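Local coordinates for periplasmic binding protein (PDB 4MO9) that probably captures a ligand in the periplasm as the solute-binding component of a transport system, with a TroA-like fold, at residues T272-G277 with V310-H315. Numbering follows the deposited sequence.
Sequences TSMRLG and VYSAHH
L276 and M274 pack against S312 by van der Waals contact. L276 CD1 lies 3.3 Å from S312 OG. The same methyl presses on the backbone where the strand ends, with L276 CD1 3.4 Å from A313 C. M274 is a selenomethionine. With CG anti to the backbone N (chi1 -180°), M274 CG lies 3.6 Å from S312 OG. The bend at chi2 (59°) brings M274 CE to 3.5 Å from S312 OG. These carbons lie against S312 OG, which is satisfied by a hydrogen bond to I262 O.

The H314 ring meets the loop with its edge. H314 CD2 is 3.6 Å from L276 CB. H314 CD2 is also 3.4 Å from G277 N, which lies in the ring plane. H314 ND1 hydrogen-bonds to G316 N, which helps fix the ring's rotation. G277 CA lies 3.7 Å from H314 NE2.

The contact is buried. It joins the loop after strand 259-263 to the end of strand 310-313, which runs parallel to 259-263 in the mixed sheet of this lobe. Helix 282-295 packs on M274 and L276 through S285, while helix 324-334 touches A313 through Y329.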
loop_
_atom_site.group_PDB
_atom_site.type_symbol
_atom_site.label_atom_id
_atom_site.label_comp_id
_atom_site.label_asym_id
_atom_site.label_seq_id
_atom_site.Cartn_x
_atom_site.Cartn_y
_atom_site.Cartn_z
ATOM N N THR A 272 -3.965 21.986 -1.488
ATOM C CA THR A 272 -4.783 21.627 -2.648
ATOM C C THR A 272 -4.569 20.190 -3.122
ATOM O O THR A 272 -5.114 19.795 -4.156
ATOM C CB THR A 272 -4.510 22.537 -3.838
ATOM O OG1 THR A 272 -3.137 22.400 -4.229
ATOM C CG2 THR A 272 -4.817 23.987 -3.487
ATOM N N SER A 273 -3.772 19.409 -2.393
ATOM C CA SER A 273 -3.544 18.024 -2.790
ATOM C C SER A 273 -4.840 17.218 -2.644
ATOM O O SER A 273 -5.706 17.557 -1.824
ATOM C CB SER A 273 -2.399 17.386 -1.987
ATOM O OG SER A 273 -2.676 17.320 -0.593
HETATM N N MSE A 274 -4.999 16.182 -3.460
HETATM C CA MSE A 274 -6.143 15.290 -3.311
HETATM C C MSE A 274 -6.078 14.615 -1.949
HETATM O O MSE A 274 -5.074 13.977 -1.617
HETATM C CB MSE A 274 -6.128 14.223 -4.396
HETATM C CG MSE A 274 -7.296 13.262 -4.303
HETATM SE SE MSE A 274 -8.980 14.237 -4.451
HETATM C CE MSE A 274 -10.084 12.765 -3.766
ATOM N N ARG A 275 -7.154 14.749 -1.173
ATOM C CA ARG A 275 -7.208 14.236 0.195
ATOM C C ARG A 275 -8.065 12.971 0.322
ATOM O O ARG A 275 -9.260 12.975 -0.008
ATOM C CB ARG A 275 -7.733 15.317 1.153
ATOM C CG ARG A 275 -7.914 14.856 2.600
ATOM C CD ARG A 275 -6.572 14.535 3.290
ATOM N NE ARG A 275 -5.806 15.752 3.563
ATOM C CZ ARG A 275 -5.940 16.480 4.669
ATOM N NH1 ARG A 275 -6.807 16.109 5.608
ATOM N NH2 ARG A 275 -5.219 17.587 4.838
ATOM N N LEU A 276 -7.435 11.904 0.801
ATOM C CA LEU A 276 -8.115 10.658 1.154
ATOM C C LEU A 276 -7.531 10.162 2.472
ATOM O O LEU A 276 -6.514 10.698 2.931
ATOM C CB LEU A 276 -7.921 9.603 0.061
ATOM C CG LEU A 276 -8.644 9.891 -1.267
ATOM C CD1 LEU A 276 -8.355 8.763 -2.271
ATOM C CD2 LEU A 276 -10.126 10.031 -1.028
ATOM N N GLY A 277 -8.169 9.157 3.079
ATOM C CA GLY A 277 -7.680 8.575 4.325
ATOM C C GLY A 277 -8.578 8.884 5.514
ATOM O O GLY A 277 -9.769 9.178 5.346
ATOM N N VAL A 310 -13.663 10.348 -13.991
ATOM C CA VAL A 310 -12.585 10.809 -13.119
ATOM C C VAL A 310 -12.746 10.174 -11.739
ATOM O O VAL A 310 -13.797 10.327 -11.090
ATOM C CB VAL A 310 -12.579 12.344 -12.981
ATOM C CG1 VAL A 310 -11.458 12.789 -12.049
ATOM C CG2 VAL A 310 -12.418 12.988 -14.341
ATOM N N TYR A 311 -11.697 9.475 -11.303
ATOM C CA TYR A 311 -11.718 8.666 -10.088
ATOM C C TYR A 311 -10.534 9.004 -9.197
ATOM O O TYR A 311 -9.639 9.744 -9.599
ATOM C CB TYR A 311 -11.634 7.179 -10.452
ATOM C CG TYR A 311 -12.776 6.709 -11.310
ATOM C CD1 TYR A 311 -12.763 6.898 -12.688
ATOM C CD2 TYR A 311 -13.875 6.094 -10.744
ATOM C CE1 TYR A 311 -13.826 6.486 -13.482
ATOM C CE2 TYR A 311 -14.943 5.673 -11.529
ATOM C CZ TYR A 311 -14.911 5.876 -12.894
ATOM O OH TYR A 311 -15.958 5.450 -13.671
ATOM N N SER A 312 -10.524 8.440 -7.990
ATOM C CA SER A 312 -9.409 8.622 -7.067
ATOM C C SER A 312 -9.349 7.438 -6.112
ATOM O O SER A 312 -10.386 6.987 -5.625
ATOM C CB SER A 312 -9.588 9.932 -6.279
ATOM O OG SER A 312 -8.528 10.095 -5.338
ATOM N N ALA A 313 -8.146 6.913 -5.878
ATOM C CA ALA A 313 -7.932 5.856 -4.900
ATOM C C ALA A 313 -6.786 6.290 -3.997
ATOM O O ALA A 313 -5.954 7.101 -4.406
ATOM C CB ALA A 313 -7.598 4.543 -5.592
ATOM N N HIS A 314 -6.742 5.764 -2.776
ATOM C CA HIS A 314 -5.741 6.169 -1.791
ATOM C C HIS A 314 -4.355 5.605 -2.136
ATOM O O HIS A 314 -4.189 4.384 -2.277
ATOM C CB HIS A 314 -6.167 5.702 -0.386
ATOM C CG HIS A 314 -5.388 6.336 0.729
ATOM N ND1 HIS A 314 -4.053 6.077 0.941
ATOM C CD2 HIS A 314 -5.756 7.223 1.686
ATOM C CE1 HIS A 314 -3.627 6.776 1.979
ATOM N NE2 HIS A 314 -4.642 7.478 2.452
ATOM N N HIS A 315 -3.368 6.497 -2.232
ATOM C CA HIS A 315 -1.989 6.183 -2.632
ATOM C C HIS A 315 -1.293 5.176 -1.717
ATOM O O HIS A 315 -0.336 4.504 -2.129
ATOM C CB HIS A 315 -1.185 7.493 -2.684
ATOM C CG HIS A 315 0.122 7.400 -3.415
ATOM N ND1 HIS A 315 0.279 6.691 -4.585
ATOM C CD2 HIS A 315 1.323 7.971 -3.158
ATOM C CE1 HIS A 315 1.528 6.810 -5.008
ATOM N NE2 HIS A 315 2.181 7.585 -4.161
#